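Local coordinates for protein DNA ligase (PDB 3QWU) that probably joins nucleic acid ends as an ATP-dependent ligase, and binds adenosine and calcium, at residues 115-127 with 174-186. Residues are numbered along the deposited sequence; the frame is centred on the assembly and turned at random.
Sequences LIDLRILDENPDL and MELIEKYNLPHVE. With ADN (adenosine), chain C.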
loop_
_atom_site.group_PDB
_atom_site.type_symbol
_atom_site.label_atom_id
_atom_site.label_comp_id
_atom_site.label_asym_id
_atom_site.label_seq_id
_atom_site.Cartn_x
_atom_site.Cartn_y
_atom_site.Cartn_z
ATOM N N LEU A 115 -1.990 36.383 11.796
ATOM C CA LEU A 115 -2.849 35.607 10.924
ATOM C C LEU A 115 -4.310 36.100 10.853
ATOM O O LEU A 115 -4.973 35.999 9.792
ATOM C CB LEU A 115 -2.810 34.144 11.330
ATOM C CG LEU A 115 -1.443 33.435 11.179
ATOM C CD1 LEU A 115 -1.539 32.085 11.844
ATOM C CD2 LEU A 115 -1.022 33.268 9.743
ATOM N N ILE A 116 -4.812 36.642 11.955
ATOM C CA ILE A 116 -6.234 36.905 12.089
ATOM C C ILE A 116 -6.493 37.824 13.276
ATOM O O ILE A 116 -5.870 37.719 14.334
ATOM C CB ILE A 116 -7.022 35.597 12.241
ATOM C CG1 ILE A 116 -8.516 35.887 12.209
ATOM C CG2 ILE A 116 -6.665 34.840 13.558
ATOM C CD1 ILE A 116 -9.386 34.669 12.281
ATOM N N ASP A 117 -7.403 38.758 13.075
ATOM C CA ASP A 117 -7.851 39.675 14.108
ATOM C C ASP A 117 -8.944 38.955 14.946
ATOM O O ASP A 117 -9.948 38.492 14.401
ATOM C CB ASP A 117 -8.357 40.945 13.404
ATOM C CG ASP A 117 -9.136 41.906 14.315
ATOM O OD1 ASP A 117 -8.967 41.903 15.579
ATOM O OD2 ASP A 117 -9.946 42.680 13.715
ATOM N N LEU A 118 -8.757 38.928 16.264
ATOM C CA LEU A 118 -9.569 38.142 17.165
ATOM C C LEU A 118 -10.524 38.949 18.081
ATOM O O LEU A 118 -11.014 38.429 19.099
ATOM C CB LEU A 118 -8.655 37.205 17.961
ATOM C CG LEU A 118 -8.157 36.026 17.083
ATOM C CD1 LEU A 118 -7.146 35.151 17.851
ATOM C CD2 LEU A 118 -9.338 35.138 16.526
ATOM N N ARG A 119 -10.808 40.193 17.682
ATOM C CA ARG A 119 -11.968 40.989 18.169
ATOM C C ARG A 119 -13.244 40.161 18.221
ATOM O O ARG A 119 -13.964 40.188 19.212
ATOM C CB ARG A 119 -12.211 42.186 17.219
ATOM C CG ARG A 119 -13.116 43.292 17.707
ATOM C CD ARG A 119 -13.058 44.508 16.749
ATOM N NE ARG A 119 -14.351 44.796 16.093
ATOM C CZ ARG A 119 -14.615 44.726 14.777
ATOM N NH1 ARG A 119 -13.675 44.368 13.898
ATOM N NH2 ARG A 119 -15.847 45.011 14.317
ATOM N N ILE A 120 -13.523 39.427 17.144
ATOM C CA ILE A 120 -14.685 38.492 17.116
ATOM C C ILE A 120 -14.804 37.579 18.363
ATOM O O ILE A 120 -15.884 37.388 18.904
ATOM C CB ILE A 120 -14.705 37.649 15.833
ATOM C CG1 ILE A 120 -15.909 36.700 15.810
ATOM C CG2 ILE A 120 -13.450 36.811 15.706
ATOM C CD1 ILE A 120 -16.023 35.898 14.504
ATOM N N LEU A 121 -13.699 37.053 18.842
ATOM C CA LEU A 121 -13.724 36.258 20.069
ATOM C C LEU A 121 -13.948 37.179 21.279
ATOM O O LEU A 121 -14.775 36.881 22.158
ATOM C CB LEU A 121 -12.431 35.396 20.236
ATOM C CG LEU A 121 -12.156 34.337 19.119
ATOM C CD1 LEU A 121 -10.876 33.530 19.360
ATOM C CD2 LEU A 121 -13.353 33.377 18.899
ATOM N N ASP A 122 -13.258 38.306 21.331
ATOM C CA ASP A 122 -13.494 39.239 22.422
ATOM C C ASP A 122 -14.986 39.530 22.568
ATOM O O ASP A 122 -15.493 39.598 23.699
ATOM C CB ASP A 122 -12.727 40.536 22.223
ATOM C CG ASP A 122 -11.222 40.332 22.251
ATOM O OD1 ASP A 122 -10.759 39.326 22.836
ATOM O OD2 ASP A 122 -10.499 41.165 21.678
ATOM N N GLU A 123 -15.683 39.691 21.446
ATOM C CA GLU A 123 -17.100 40.051 21.452
ATOM C C GLU A 123 -18.014 38.839 21.505
ATOM O O GLU A 123 -19.159 38.969 21.829
ATOM C CB GLU A 123 -17.461 40.922 20.231
ATOM C CG GLU A 123 -16.630 42.222 20.219
ATOM C CD GLU A 123 -17.019 43.226 19.145
ATOM O OE1 GLU A 123 -17.852 42.934 18.272
ATOM O OE2 GLU A 123 -16.486 44.334 19.174
ATOM N N ASN A 124 -17.500 37.669 21.171
ATOM C CA ASN A 124 -18.257 36.443 21.155
ATOM C C ASN A 124 -17.350 35.339 21.698
ATOM O O ASN A 124 -16.938 34.475 20.947
ATOM C CB ASN A 124 -18.681 36.127 19.723
ATOM C CG ASN A 124 -19.300 37.357 18.986
ATOM O OD1 ASN A 124 -20.527 37.491 18.963
ATOM N ND2 ASN A 124 -18.449 38.245 18.395
ATOM N N PRO A 125 -17.030 35.360 23.018
ATOM C CA PRO A 125 -16.082 34.358 23.621
ATOM C C PRO A 125 -16.491 32.869 23.603
ATOM O O PRO A 125 -15.687 32.014 23.921
ATOM C CB PRO A 125 -15.893 34.855 25.072
ATOM C CG PRO A 125 -17.035 35.779 25.314
ATOM C CD PRO A 125 -17.426 36.391 23.993
ATOM N N ASP A 126 -17.721 32.584 23.209
ATOM C CA ASP A 126 -18.195 31.214 22.958
ATOM C C ASP A 126 -17.689 30.582 21.608
ATOM O O ASP A 126 -17.636 29.354 21.446
ATOM C CB ASP A 126 -19.749 31.189 23.028
ATOM C CG ASP A 126 -20.431 32.261 22.091
ATOM O OD1 ASP A 126 -20.129 33.513 22.198
ATOM O OD2 ASP A 126 -21.279 31.841 21.260
ATOM N N LEU A 127 -17.334 31.424 20.648
ATOM C CA LEU A 127 -16.961 30.933 19.319
ATOM C C LEU A 127 -15.603 30.172 19.294
ATOM O O LEU A 127 -14.613 30.479 20.024
ATOM C CB LEU A 127 -16.954 32.087 18.325
ATOM C CG LEU A 127 -18.311 32.713 18.011
ATOM C CD1 LEU A 127 -18.134 33.764 16.931
ATOM C CD2 LEU A 127 -19.350 31.682 17.626
ATOM N N MET A 174 -21.426 33.206 7.264
ATOM C CA MET A 174 -21.154 34.281 6.321
ATOM C C MET A 174 -21.368 35.669 6.967
ATOM O O MET A 174 -20.620 36.573 6.683
ATOM C CB MET A 174 -21.892 34.069 4.986
ATOM C CG MET A 174 -21.323 32.845 4.233
ATOM S SD MET A 174 -22.112 32.169 2.703
ATOM C CE MET A 174 -22.094 33.606 1.581
ATOM N N GLU A 175 -22.287 35.798 7.925
ATOM C CA GLU A 175 -22.489 37.078 8.629
ATOM C C GLU A 175 -21.331 37.435 9.564
ATOM O O GLU A 175 -20.886 38.593 9.570
ATOM C CB GLU A 175 -23.813 37.091 9.396
ATOM C CG GLU A 175 -24.988 37.611 8.544
ATOM C CD GLU A 175 -26.334 36.924 8.840
ATOM O OE1 GLU A 175 -26.580 36.548 10.015
ATOM O OE2 GLU A 175 -27.155 36.774 7.889
ATOM N N LEU A 176 -20.834 36.476 10.345
ATOM C CA LEU A 176 -19.695 36.766 11.206
ATOM C C LEU A 176 -18.447 37.162 10.423
ATOM O O LEU A 176 -17.705 38.037 10.847
ATOM C CB LEU A 176 -19.377 35.620 12.130
ATOM C CG LEU A 176 -20.435 35.405 13.200
ATOM C CD1 LEU A 176 -20.320 33.973 13.741
ATOM C CD2 LEU A 176 -20.410 36.490 14.389
ATOM N N ILE A 177 -18.207 36.506 9.296
ATOM C CA ILE A 177 -17.027 36.763 8.477
ATOM C C ILE A 177 -17.126 38.136 7.840
ATOM O O ILE A 177 -16.135 38.868 7.768
ATOM C CB ILE A 177 -16.906 35.735 7.370
ATOM C CG1 ILE A 177 -16.610 34.349 7.958
ATOM C CG2 ILE A 177 -15.825 36.116 6.371
ATOM C CD1 ILE A 177 -16.756 33.179 6.916
ATOM N N GLU A 178 -18.319 38.511 7.403
ATOM C CA GLU A 178 -18.518 39.836 6.808
ATOM C C GLU A 178 -18.358 40.923 7.907
ATOM O O GLU A 178 -17.658 41.921 7.712
ATOM C CB GLU A 178 -19.845 39.899 6.037
ATOM C CG GLU A 178 -20.432 41.308 5.806
ATOM C CD GLU A 178 -19.933 42.047 4.515
ATOM O OE1 GLU A 178 -18.843 41.719 3.965
ATOM O OE2 GLU A 178 -20.657 42.987 4.074
ATOM N N LYS A 179 -18.927 40.691 9.077
ATOM C CA LYS A 179 -18.902 41.696 10.136
ATOM C C LYS A 179 -17.476 42.043 10.571
ATOM O O LYS A 179 -17.109 43.220 10.594
ATOM C CB LYS A 179 -19.715 41.211 11.336
ATOM C CG LYS A 179 -19.910 42.258 12.416
ATOM C CD LYS A 179 -20.807 41.753 13.513
ATOM C CE LYS A 179 -20.857 42.730 14.655
ATOM N NZ LYS A 179 -20.933 42.023 15.957
ATOM N N TYR A 180 -16.674 41.004 10.846
ATOM C CA TYR A 180 -15.344 41.134 11.430
ATOM C C TYR A 180 -14.217 41.095 10.409
ATOM O O TYR A 180 -13.020 41.148 10.758
ATOM C CB TYR A 180 -15.156 40.031 12.456
ATOM C CG TYR A 180 -16.054 40.219 13.660
ATOM C CD1 TYR A 180 -17.142 39.375 13.907
ATOM C CD2 TYR A 180 -15.820 41.257 14.560
ATOM C CE1 TYR A 180 -17.954 39.580 15.039
ATOM C CE2 TYR A 180 -16.595 41.446 15.663
ATOM C CZ TYR A 180 -17.658 40.627 15.901
ATOM O OH TYR A 180 -18.408 40.894 16.989
ATOM N N ASN A 181 -14.622 40.955 9.150
ATOM C CA ASN A 181 -13.723 40.979 8.022
ATOM C C ASN A 181 -12.671 39.902 8.005
ATOM O O ASN A 181 -11.534 40.148 7.674
ATOM C CB ASN A 181 -13.030 42.305 8.006
ATOM C CG ASN A 181 -12.928 42.829 6.647
ATOM O OD1 ASN A 181 -13.902 43.453 6.121
ATOM N ND2 ASN A 181 -11.784 42.570 6.011
ATOM N N LEU A 182 -13.068 38.686 8.320
ATOM C CA LEU A 182 -12.127 37.581 8.416
ATOM C C LEU A 182 -11.696 37.063 7.031
ATOM O O LEU A 182 -12.443 37.134 6.082
ATOM C CB LEU A 182 -12.756 36.466 9.264
ATOM C CG LEU A 182 -13.182 36.929 10.684
ATOM C CD1 LEU A 182 -13.812 35.806 11.497
ATOM C CD2 LEU A 182 -11.962 37.530 11.426
ATOM N N PRO A 183 -10.468 36.562 6.924
ATOM C CA PRO A 183 -10.085 35.820 5.728
ATOM C C PRO A 183 -10.825 34.472 5.719
ATOM O O PRO A 183 -10.931 33.815 6.774
ATOM C CB PRO A 183 -8.574 35.618 5.911
ATOM C CG PRO A 183 -8.337 35.670 7.428
ATOM C CD PRO A 183 -9.472 36.475 8.014
ATOM N N HIS A 184 -11.341 34.068 4.561
ATOM C CA HIS A 184 -12.228 32.903 4.464
ATOM C C HIS A 184 -11.921 32.082 3.210
ATOM O O HIS A 184 -11.278 32.560 2.284
ATOM C CB HIS A 184 -13.668 33.386 4.385
ATOM C CG HIS A 184 -13.883 34.321 3.235
ATOM N ND1 HIS A 184 -13.883 35.691 3.384
ATOM C CD2 HIS A 184 -13.979 34.085 1.904
ATOM C CE1 HIS A 184 -14.018 36.256 2.193
ATOM N NE2 HIS A 184 -14.079 35.302 1.278
ATOM N N VAL A 185 -12.402 30.842 3.182
ATOM C CA VAL A 185 -12.228 29.980 2.001
ATOM C C VAL A 185 -13.120 30.583 0.933
ATOM O O VAL A 185 -14.094 31.250 1.279
ATOM C CB VAL A 185 -12.584 28.495 2.329
ATOM C CG1 VAL A 185 -11.558 27.902 3.325
ATOM C CG2 VAL A 185 -13.996 28.363 2.919
ATOM N N GLU A 186 -12.761 30.447 -0.345
ATOM C CA GLU A 186 -13.592 30.946 -1.435
ATOM C C GLU A 186 -14.935 30.242 -1.370
ATOM O O GLU A 186 -14.974 29.037 -1.160
ATOM C CB GLU A 186 -12.931 30.702 -2.820
ATOM C CG GLU A 186 -13.901 30.981 -4.023
ATOM C CD GLU A 186 -13.289 30.830 -5.406
ATOM O OE1 GLU A 186 -12.189 30.282 -5.506
ATOM O OE2 GLU A 186 -13.917 31.244 -6.420
HETATM O "O5'" ADN C . -11.225 16.671 6.474
HETATM C "C5'" ADN C . -11.185 17.744 5.533
HETATM C "C4'" ADN C . -10.126 18.755 5.955
HETATM O "O4'" ADN C . -9.910 19.767 4.925
HETATM C "C3'" ADN C . -10.565 19.510 7.203
HETATM O "O3'" ADN C . -10.188 18.905 8.437
HETATM C "C2'" ADN C . -9.957 20.897 7.024
HETATM O "O2'" ADN C . -8.780 21.039 7.801
HETATM C "C1'" ADN C . -9.622 21.040 5.541
HETATM N N9 ADN C . -10.410 22.069 4.845
HETATM C C8 ADN C . -9.895 22.904 3.912
HETATM N N7 ADN C . -10.826 23.753 3.415
HETATM C C5 ADN C . -11.982 23.414 4.042
HETATM C C6 ADN C . -13.367 23.886 3.951
HETATM N N6 ADN C . -13.631 24.906 3.086
HETATM N N1 ADN C . -14.302 23.327 4.780
HETATM C C2 ADN C . -13.973 22.304 5.620
HETATM N N3 ADN C . -12.712 21.795 5.723
HETATM C C4 ADN C . -11.708 22.318 4.984
HETATM O O HOH W 1 -12.236 42.138 13.172
#
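Y180, near the C-terminal end of helix 170-180, lays its aromatic ring against the short helix 119-123, and following it outward traces most of the contact. Its CB only skirts I120. With CG anti to the carbonyl carbon (chi1 -68°), the ring then runs over I120, whose CB sits 3.7 Å from the ring centroid in a CH-pi contact 17° off the normal. On this side CD1 and CE1 meet I120 CG1, while K179 CG lies over the opposite face. At the ring edge, Y180 CD2 abuts the guanidinium of R119, 3.7 Å from R119 CZ; the ring edge thus covers one face of the guanidinium, the two planes 61° apart. CE2 and CZ pass close to E123 OE1, and OH ends among three polar groups. Y180 OH donates to E123 OE1 at a very short 2.5 Å. N124 ND2 donates to Y180 OH at 3.0 Å, and so does K179 NZ. The N124 amide is itself anchored, because ND2 also donates to a lone pair of I120 O, within the carbonyl's plane. On the I120 side of the ring, I120 CD1 reaches L182 CD1 at 3.7 Å and L176 CB; F159 of strand 153-161 packs against both I120 and L176. L182 CD2 extends the apolar packing to I116. Segment 174-186 continues to V185, which lines the adenosine pocket. Within what is probably the adenylation domain, the contact joins helix 119-123 to helix 170-180 beside strand 153-161. Three bonds fix the phenol oxygen; K179 NZ, also in a long ion pair with E123, would probably polarise its O-H.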